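Beta-phenylalanine aminotransferase (Variovorax paradoxus, PDB 4AO9) catalyses, with pyridoxal-5'-phosphate as cofactor, the transfer of the amino group of beta-phenylalanine, as a member of the class-III aminotransferases. Local coordinates at residues A[287-292]-A[333-338]; A[98-103]-A[337-342]; A[130-135]-A[326-331]. All coordinates share one frame; numbering follows the deposited sequence.

Contact 1: residues A[287-292]-A[333-338]; sequences KYIGGG and AGLTKL. With PLP (pyridoxal-5'-phosphate), chain C.
Leu335, on the last turn of helix 325-337, pushes its two methyl branches against Tyr288 and Ile289, the residues that directly follow the cofactor lysine. The apolar contacts divide by branch. CD2 comes to the Tyr288 ring obliquely, with Leu335 CD2 3.8 Å from Tyr288 CE2, while Leu335 CD1 lies 3.9 Å from Ile289 CG2. The two residues on the receiving side are packed together as well: Ile289 CG1 rests 3.7 Å above the plane of the Tyr288 ring, toward its rim. Cutting Leu335 back to an alanine removes both methyl branches and would probably open a gap beside Tyr288 and leave the end of Ile289 freer to turn. Backbone closeness is a second element, because a side chain on Gly334 would begin only 3.7 Å from Gly291 CA.

The polar and covalent links run within the loop, to the cofactor and out to Ser265. Gly291 N donates to Tyr288 O (3.0 Å), closing a short turn, and the Tyr288 hydroxyl is hydrogen-bonded to Ser265. Lys287 NZ is covalently joined to PLP C4A at 1.5 Å, consistent with the internal aldimine of this family. The lysine chain runs extended and then bends at its end (chi4 97°), where Lys287 NZ also makes a weak hydrogen bond of 2.6 Å to PLP O3. Thr153 of the same chain and Thr320 of the second subunit are hydrogen-bonded to the same cofactor.

In the fold, the loop leaves strand 282-286 of the central seven-stranded sheet, helix 325-337 covers it through Leu335, and helix 129-139 adds Ile136 against Ile289 and Leu135 and Arg139 against Leu335.

Contact 2: residues A[98-103]-A[337-342]; sequences AGVYGH and KLFTPE
Tyr101, whose ring packs on Leu338 and Phe339, sends its hydroxyl to the carbonyl oxygen of Tyr288, an atom already taken by a backbone N-H of its own loop and so gripped by two groups. The phenol ring packs on 337-342 among apolar neighbours, while its hydroxyl bonds outside the contact, to the loop that carries Lys287. Tyr101 CE1 comes within 3.6 Å of Phe339 CB, and Tyr101 CD1 within 3.8 Å of Leu338 CD1; both approach the ring obliquely.

Val100 shows how one branched residue can serve two rings. Its CG1 sits 3.6 Å above the plane of the Tyr101 ring, over the centre. The other methyl, anti to the backbone N, makes a CH-pi contact with Phe339, Val100 CG2 lying 4.1 Å from that ring's centroid and 25° off its normal. The same ring meets Tyr288 edge-to-face.

Two tight turns present these residues. Val100 and Tyr101 are the corner residues of a type I beta turn, closed by Gly102 N to Gly99 O at 3.0 Å. Across from them Phe339 is the centre of an inverse gamma turn, where Thr340 N bonds weakly to Leu338 O at 3.2 Å. The chain thus changes course between two helices while Leu338 and Phe339 both start out toward the opposing loop.

Phe339 O is hydrogen-bonded to Arg139, and Thr340 is the N-cap of helix 341-365, its OG1 bonded to Ala343 N. The contact joins the loop between strand 88-91 and helix 106-117 to the link from helix 325-337 into helix 341-365, whose Leu347 touches both Val100 and Phe339.

Contact 3: residues A[130-135]-A[326-331]; sequences GRLARL and MTMAAG
Leu132 reaches from helix 129-139 to the backbone of helix 325-337 and touches it with both methyls. Its side chain leaves anti to the backbone N (chi1 -180°), which carries the branches toward the other helix. Among the van der Waals contacts to main chain, Leu132 CD2 lies 4.0 Å from Met328 CA, and Leu132 CD1 is 3.9 Å from Gly331 C. Gly331 is what makes this possible: a side chain on it would start about 3.0 Å from Leu132 CD2, too tight for the leucine in its present place.

Contact between side chains adds one further pairing. The bends of Met328 at chi2 and chi3 fold the chain back over its own helix, Met328 CE ending 4.0 Å from Leu132 CD2. The sulfur is about as close to the same leucine methyl. Phe148, on strand 145-149, touches both Leu132 and Met328, so the pair also packs against the edge of the seven-stranded sheet.

Polar and cation-pi interactions lie around the apolar patch. Thr327 OG1 is hydrogen-bonded to Ser294 O, and Arg131 makes a cation-pi contact with Tyr332, one residue beyond Gly331. Arg134 is salt-bridged to Glu138 within its own helix.

The two short helical segments approach to 9.1 Å between axes and cross at 45°, with their N-to-C directions nearer parallel than antiparallel. Between 130-135 and 326-331 no hydrogen bond forms, so this buried patch is held by the close packing of a leucine on a helix backbone, and the cation-pi pair adds a link between the same two helices just beyond it.

In the fold
Helix 325-337 and the turn after it serve all three contacts: its earlier turns pack on 130-135 in contact 3, its end meets the cofactor loop in contact 1, and the exit residues complete contact 2. Contacts 1 and 2 interlock, centres about 6 Å apart, with Gly334 O 2.8 Å from Phe339 N and Tyr288 O 2.9 Å from Tyr101 OH. Contacts 1 and 3, about 9 Å apart between centres, meet where Leu335 CB lies 3.7 Å from Leu135 CD2. Contacts 2 and 3 do not touch. Contact 1 alone holds the lysine bound to PLP; the side chains of Thr327 (contact 3) and Val100 (contact 2) lie about 11 and 13 Å from a bound cofactor.

Contact 1: residues A[287-292]-A[333-338]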
loop_
_atom_site.group_PDB
_atom_site.type_symbol
_atom_site.label_atom_id
_atom_site.label_comp_id
_atom_site.label_asym_id
_atom_site.label_seq_id
_atom_site.Cartn_x
_atom_site.Cartn_y
_atom_site.Cartn_z
ATOM N N LYS A 287 -10.737 -1.286 0.222
ATOM C CA LYS A 287 -11.551 -0.569 -0.785
ATOM C C LYS A 287 -12.355 0.600 -0.129
ATOM O O LYS A 287 -11.747 1.563 0.345
ATOM C CB LYS A 287 -12.313 -1.574 -1.666
ATOM C CG LYS A 287 -11.238 -2.227 -2.588
ATOM C CD LYS A 287 -11.856 -2.942 -3.778
ATOM C CE LYS A 287 -10.835 -3.609 -4.713
ATOM N NZ LYS A 287 -10.703 -5.048 -4.382
ATOM N N TYR A 288 -13.677 0.520 -0.073
ATOM C CA TYR A 288 -14.493 1.688 0.308
ATOM C C TYR A 288 -14.356 2.174 1.755
ATOM O O TYR A 288 -14.778 3.284 2.081
ATOM C CB TYR A 288 -15.975 1.388 0.047
ATOM C CG TYR A 288 -16.529 0.436 1.091
ATOM C CD1 TYR A 288 -16.312 -0.939 0.986
ATOM C CD2 TYR A 288 -17.221 0.912 2.212
ATOM C CE1 TYR A 288 -16.774 -1.810 1.953
ATOM C CE2 TYR A 288 -17.702 0.038 3.188
ATOM C CZ TYR A 288 -17.474 -1.322 3.040
ATOM O OH TYR A 288 -17.918 -2.179 4.012
ATOM N N ILE A 289 -13.812 1.339 2.634
ATOM C CA ILE A 289 -13.743 1.689 4.051
ATOM C C ILE A 289 -12.905 2.953 4.303
ATOM O O ILE A 289 -13.149 3.671 5.269
ATOM C CB ILE A 289 -13.290 0.473 4.920
ATOM C CG1 ILE A 289 -14.287 -0.693 4.812
ATOM C CG2 ILE A 289 -13.104 0.876 6.374
ATOM C CD1 ILE A 289 -15.481 -0.614 5.762
ATOM N N GLY A 290 -11.946 3.247 3.415
ATOM C CA GLY A 290 -11.158 4.470 3.508
ATOM C C GLY A 290 -11.760 5.695 2.841
ATOM O O GLY A 290 -11.051 6.660 2.583
ATOM N N GLY A 291 -13.057 5.648 2.557
ATOM C CA GLY A 291 -13.771 6.796 1.988
ATOM C C GLY A 291 -13.396 7.136 0.561
ATOM O O GLY A 291 -13.691 8.236 0.080
ATOM N N GLY A 292 -12.752 6.190 -0.116
ATOM C CA GLY A 292 -12.233 6.399 -1.459
ATOM C C GLY A 292 -10.746 6.699 -1.491
ATOM O O GLY A 292 -10.154 6.797 -2.563
ATOM N N ALA A 333 -15.986 9.865 7.688
ATOM C CA ALA A 333 -17.071 10.626 7.080
ATOM C C ALA A 333 -17.947 9.742 6.196
ATOM O O ALA A 333 -19.173 9.799 6.265
ATOM C CB ALA A 333 -16.517 11.787 6.292
ATOM N N GLY A 334 -17.321 8.905 5.376
ATOM C CA GLY A 334 -18.067 8.053 4.458
ATOM C C GLY A 334 -18.960 7.061 5.177
ATOM O O GLY A 334 -20.143 6.911 4.841
ATOM N N LEU A 335 -18.406 6.392 6.178
ATOM C CA LEU A 335 -19.148 5.354 6.880
ATOM C C LEU A 335 -20.259 5.893 7.775
ATOM O O LEU A 335 -21.286 5.223 7.956
ATOM C CB LEU A 335 -18.203 4.448 7.671
ATOM C CG LEU A 335 -17.208 3.655 6.812
ATOM C CD1 LEU A 335 -16.199 2.942 7.695
ATOM C CD2 LEU A 335 -17.908 2.672 5.886
ATOM N N THR A 336 -20.059 7.088 8.327
ATOM C CA THR A 336 -21.067 7.675 9.228
ATOM C C THR A 336 -22.141 8.474 8.498
ATOM O O THR A 336 -23.298 8.488 8.941
ATOM C CB THR A 336 -20.461 8.588 10.314
ATOM O OG1 THR A 336 -19.705 9.635 9.704
ATOM C CG2 THR A 336 -19.574 7.819 11.270
ATOM N N LYS A 337 -21.770 9.128 7.398
ATOM C CA LYS A 337 -22.693 10.045 6.709
ATOM C C LYS A 337 -23.364 9.450 5.479
ATOM O O LYS A 337 -24.464 9.884 5.103
ATOM C CB LYS A 337 -21.996 11.360 6.335
ATOM C CG LYS A 337 -21.482 12.152 7.528
ATOM C CD LYS A 337 -20.787 13.434 7.094
ATOM C CE LYS A 337 -20.245 14.206 8.294
ATOM N NZ LYS A 337 -19.714 15.541 7.884
ATOM N N LEU A 338 -22.717 8.470 4.848
ATOM C CA LEU A 338 -23.184 7.973 3.560
ATOM C C LEU A 338 -23.406 6.472 3.526
ATOM O O LEU A 338 -24.536 6.017 3.386
ATOM C CB LEU A 338 -22.220 8.391 2.441
ATOM C CG LEU A 338 -22.103 9.894 2.187
ATOM C CD1 LEU A 338 -20.996 10.187 1.202
ATOM C CD2 LEU A 338 -23.446 10.433 1.691
HETATM N N1 PLP C . -8.903 -8.902 -1.606
HETATM C C2 PLP C . -10.044 -8.723 -2.269
HETATM C C2A PLP C . -11.153 -9.753 -2.042
HETATM C C3 PLP C . -10.203 -7.624 -3.119
HETATM O O3 PLP C . -11.287 -7.483 -3.714
HETATM C C4 PLP C . -9.174 -6.686 -3.304
HETATM C C4A PLP C . -9.305 -5.445 -4.210
HETATM C C5 PLP C . -7.976 -6.946 -2.602
HETATM C C6 PLP C . -7.878 -8.059 -1.766
HETATM C C5A PLP C . -6.756 -6.014 -2.730
HETATM O O4P PLP C . -6.901 -4.740 -2.262
HETATM P P PLP C . -5.906 -3.620 -2.855
HETATM O O1P PLP C . -6.223 -3.484 -4.393
HETATM O O2P PLP C . -4.424 -4.097 -2.657
HETATM O O3P PLP C . -6.171 -2.391 -2.052
#

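Contact 2: residues A[98-103]-A[337-342]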
loop_
_atom_site.group_PDB
_atom_site.type_symbol
_atom_site.label_atom_id
_atom_site.label_comp_id
_atom_site.label_asym_id
_atom_site.label_seq_id
_atom_site.Cartn_x
_atom_site.Cartn_y
_atom_site.Cartn_z
ATOM N N ALA A 98 -14.491 0.118 -4.566
ATOM C CA ALA A 98 -13.970 1.163 -3.679
ATOM C C ALA A 98 -14.805 2.443 -3.752
ATOM O O ALA A 98 -14.914 3.178 -2.769
ATOM C CB ALA A 98 -12.489 1.458 -3.987
ATOM N N GLY A 99 -15.404 2.691 -4.919
ATOM C CA GLY A 99 -16.080 3.964 -5.210
ATOM C C GLY A 99 -17.562 3.991 -4.865
ATOM O O GLY A 99 -18.371 4.554 -5.600
ATOM N N VAL A 100 -17.924 3.423 -3.718
ATOM C CA VAL A 100 -19.335 3.300 -3.348
ATOM C C VAL A 100 -20.013 4.660 -3.154
ATOM O O VAL A 100 -21.244 4.761 -3.237
ATOM C CB VAL A 100 -19.529 2.374 -2.105
ATOM C CG1 VAL A 100 -19.164 3.092 -0.792
ATOM C CG2 VAL A 100 -20.957 1.821 -2.058
ATOM N N TYR A 101 -19.216 5.697 -2.918
ATOM C CA TYR A 101 -19.748 7.042 -2.662
ATOM C C TYR A 101 -19.939 7.845 -3.938
ATOM O O TYR A 101 -20.408 8.987 -3.896
ATOM C CB TYR A 101 -18.818 7.809 -1.711
ATOM C CG TYR A 101 -18.409 6.996 -0.509
ATOM C CD1 TYR A 101 -19.260 6.855 0.580
ATOM C CD2 TYR A 101 -17.177 6.335 -0.482
ATOM C CE1 TYR A 101 -18.881 6.091 1.687
ATOM C CE2 TYR A 101 -16.803 5.564 0.621
ATOM C CZ TYR A 101 -17.657 5.460 1.691
ATOM O OH TYR A 101 -17.278 4.689 2.770
ATOM N N GLY A 102 -19.575 7.250 -5.072
ATOM C CA GLY A 102 -19.517 7.993 -6.326
ATOM C C GLY A 102 -18.253 8.838 -6.406
ATOM O O GLY A 102 -17.346 8.745 -5.560
ATOM N N HIS A 103 -18.201 9.701 -7.414
ATOM C CA HIS A 103 -16.949 10.378 -7.763
ATOM C C HIS A 103 -16.743 11.753 -7.159
ATOM O O HIS A 103 -15.665 12.318 -7.296
ATOM C CB HIS A 103 -16.810 10.413 -9.288
ATOM C CG HIS A 103 -16.882 9.052 -9.894
ATOM N ND1 HIS A 103 -15.877 8.123 -9.735
ATOM C CD2 HIS A 103 -17.876 8.424 -10.567
ATOM C CE1 HIS A 103 -16.232 6.991 -10.318
ATOM N NE2 HIS A 103 -17.445 7.146 -10.828
ATOM N N LYS A 337 -21.770 9.128 7.398
ATOM C CA LYS A 337 -22.693 10.045 6.709
ATOM C C LYS A 337 -23.364 9.450 5.479
ATOM O O LYS A 337 -24.464 9.884 5.103
ATOM C CB LYS A 337 -21.996 11.360 6.335
ATOM C CG LYS A 337 -21.482 12.152 7.528
ATOM C CD LYS A 337 -20.787 13.434 7.094
ATOM C CE LYS A 337 -20.245 14.206 8.294
ATOM N NZ LYS A 337 -19.714 15.541 7.884
ATOM N N LEU A 338 -22.717 8.470 4.848
ATOM C CA LEU A 338 -23.184 7.973 3.560
ATOM C C LEU A 338 -23.406 6.472 3.526
ATOM O O LEU A 338 -24.536 6.017 3.386
ATOM C CB LEU A 338 -22.220 8.391 2.441
ATOM C CG LEU A 338 -22.103 9.894 2.187
ATOM C CD1 LEU A 338 -20.996 10.187 1.202
ATOM C CD2 LEU A 338 -23.446 10.433 1.691
ATOM N N PHE A 339 -22.333 5.697 3.650
ATOM C CA PHE A 339 -22.466 4.250 3.563
ATOM C C PHE A 339 -22.559 3.634 4.942
ATOM O O PHE A 339 -21.661 2.910 5.395
ATOM C CB PHE A 339 -21.324 3.634 2.753
ATOM C CG PHE A 339 -21.610 2.228 2.279
ATOM C CD1 PHE A 339 -22.669 1.974 1.411
ATOM C CD2 PHE A 339 -20.825 1.160 2.703
ATOM C CE1 PHE A 339 -22.937 0.683 0.963
ATOM C CE2 PHE A 339 -21.086 -0.137 2.263
ATOM C CZ PHE A 339 -22.145 -0.375 1.386
ATOM N N THR A 340 -23.666 3.945 5.609
ATOM C CA THR A 340 -23.983 3.422 6.927
ATOM C C THR A 340 -24.383 1.952 6.809
ATOM O O THR A 340 -24.583 1.458 5.699
ATOM C CB THR A 340 -25.182 4.195 7.495
ATOM O OG1 THR A 340 -26.283 4.079 6.578
ATOM C CG2 THR A 340 -24.823 5.668 7.678
ATOM N N PRO A 341 -24.489 1.236 7.948
ATOM C CA PRO A 341 -24.978 -0.136 7.850
ATOM C C PRO A 341 -26.348 -0.199 7.162
ATOM O O PRO A 341 -26.594 -1.086 6.335
ATOM C CB PRO A 341 -25.066 -0.567 9.314
ATOM C CG PRO A 341 -23.950 0.205 9.971
ATOM C CD PRO A 341 -24.006 1.555 9.308
ATOM N N GLU A 342 -27.217 0.759 7.475
ATOM C CA GLU A 342 -28.539 0.832 6.854
ATOM C C GLU A 342 -28.460 1.010 5.335
ATOM O O GLU A 342 -29.174 0.343 4.585
ATOM C CB GLU A 342 -29.360 1.956 7.493
ATOM C CG GLU A 342 -29.771 1.695 8.948
ATOM C CD GLU A 342 -28.643 1.835 9.987
ATOM O OE1 GLU A 342 -27.583 2.451 9.711
ATOM O OE2 GLU A 342 -28.836 1.318 11.112
#

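Contact 3: residues A[130-135]-A[326-331]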
loop_
_atom_site.group_PDB
_atom_site.type_symbol
_atom_site.label_atom_id
_atom_site.label_comp_id
_atom_site.label_asym_id
_atom_site.label_seq_id
_atom_site.Cartn_x
_atom_site.Cartn_y
_atom_site.Cartn_z
ATOM N N GLY A 130 -8.143 6.790 15.815
ATOM C CA GLY A 130 -8.880 6.082 16.860
ATOM C C GLY A 130 -10.376 6.076 16.620
ATOM O O GLY A 130 -11.044 5.071 16.881
ATOM N N ARG A 131 -10.894 7.183 16.084
ATOM C CA ARG A 131 -12.322 7.307 15.752
ATOM C C ARG A 131 -12.708 6.282 14.691
ATOM O O ARG A 131 -13.739 5.608 14.790
ATOM C CB ARG A 131 -12.634 8.707 15.205
ATOM C CG ARG A 131 -12.218 9.870 16.093
ATOM C CD ARG A 131 -12.769 11.163 15.516
ATOM N NE ARG A 131 -14.223 11.237 15.658
ATOM C CZ ARG A 131 -14.990 12.174 15.107
ATOM N NH1 ARG A 131 -14.449 13.124 14.352
ATOM N NH2 ARG A 131 -16.304 12.158 15.308
ATOM N N LEU A 132 -11.871 6.152 13.668
ATOM C CA LEU A 132 -12.172 5.221 12.596
ATOM C C LEU A 132 -11.988 3.780 13.069
ATOM O O LEU A 132 -12.810 2.923 12.738
ATOM C CB LEU A 132 -11.327 5.516 11.349
ATOM C CG LEU A 132 -11.559 4.596 10.144
ATOM C CD1 LEU A 132 -13.049 4.576 9.701
ATOM C CD2 LEU A 132 -10.642 4.960 8.958
ATOM N N ALA A 133 -10.934 3.511 13.849
ATOM C CA ALA A 133 -10.747 2.167 14.397
ATOM C C ALA A 133 -11.934 1.724 15.232
ATOM O O ALA A 133 -12.430 0.605 15.050
ATOM C CB ALA A 133 -9.462 2.084 15.209
ATOM N N ARG A 134 -12.403 2.603 16.120
ATOM C CA ARG A 134 -13.575 2.295 16.943
ATOM C C ARG A 134 -14.819 2.027 16.093
ATOM O O ARG A 134 -15.550 1.062 16.334
ATOM C CB ARG A 134 -13.824 3.422 17.945
ATOM C CG ARG A 134 -15.148 3.295 18.689
ATOM C CD ARG A 134 -15.265 4.311 19.798
ATOM N NE ARG A 134 -16.493 4.067 20.550
ATOM C CZ ARG A 134 -16.793 4.619 21.724
ATOM N NH1 ARG A 134 -15.953 5.466 22.309
ATOM N NH2 ARG A 134 -17.942 4.313 22.316
ATOM N N LEU A 135 -15.051 2.882 15.100
ATOM C CA LEU A 135 -16.195 2.725 14.209
ATOM C C LEU A 135 -16.171 1.365 13.520
ATOM O O LEU A 135 -17.191 0.672 13.457
ATOM C CB LEU A 135 -16.210 3.842 13.161
ATOM C CG LEU A 135 -17.499 3.945 12.340
ATOM C CD1 LEU A 135 -18.673 4.421 13.193
ATOM C CD2 LEU A 135 -17.296 4.910 11.203
ATOM N N MET A 326 -5.832 12.067 6.105
ATOM C CA MET A 326 -6.816 12.203 5.030
ATOM C C MET A 326 -7.668 10.945 4.883
ATOM O O MET A 326 -8.891 11.029 4.809
ATOM C CB MET A 326 -6.115 12.577 3.728
ATOM C CG MET A 326 -5.533 13.992 3.795
ATOM S SD MET A 326 -4.345 14.309 2.493
ATOM C CE MET A 326 -5.443 14.372 1.074
ATOM N N THR A 327 -7.019 9.786 4.860
ATOM C CA THR A 327 -7.733 8.504 4.867
ATOM C C THR A 327 -8.604 8.347 6.113
ATOM O O THR A 327 -9.761 7.942 6.013
ATOM C CB THR A 327 -6.759 7.309 4.760
ATOM O OG1 THR A 327 -6.057 7.395 3.505
ATOM C CG2 THR A 327 -7.499 5.960 4.854
ATOM N N MET A 328 -8.059 8.670 7.279
ATOM C CA MET A 328 -8.813 8.513 8.529
ATOM C C MET A 328 -10.064 9.394 8.514
ATOM O O MET A 328 -11.140 8.955 8.927
ATOM C CB MET A 328 -7.950 8.842 9.752
ATOM C CG MET A 328 -6.675 7.992 9.912
ATOM S SD MET A 328 -6.883 6.218 10.175
ATOM C CE MET A 328 -6.684 5.559 8.518
ATOM N N ALA A 329 -9.922 10.626 8.030
ATOM C CA ALA A 329 -11.054 11.550 7.946
ATOM C C ALA A 329 -12.077 11.082 6.909
ATOM O O ALA A 329 -13.285 11.064 7.180
ATOM C CB ALA A 329 -10.558 12.954 7.620
ATOM N N ALA A 330 -11.603 10.695 5.728
ATOM C CA ALA A 330 -12.512 10.315 4.645
ATOM C C ALA A 330 -13.277 9.048 4.996
ATOM O O ALA A 330 -14.487 8.951 4.758
ATOM C CB ALA A 330 -11.747 10.115 3.341
ATOM N N GLY A 331 -12.577 8.075 5.569
ATOM C CA GLY A 331 -13.213 6.824 5.955
ATOM C C GLY A 331 -14.324 7.048 6.963
ATOM O O GLY A 331 -15.430 6.522 6.808
#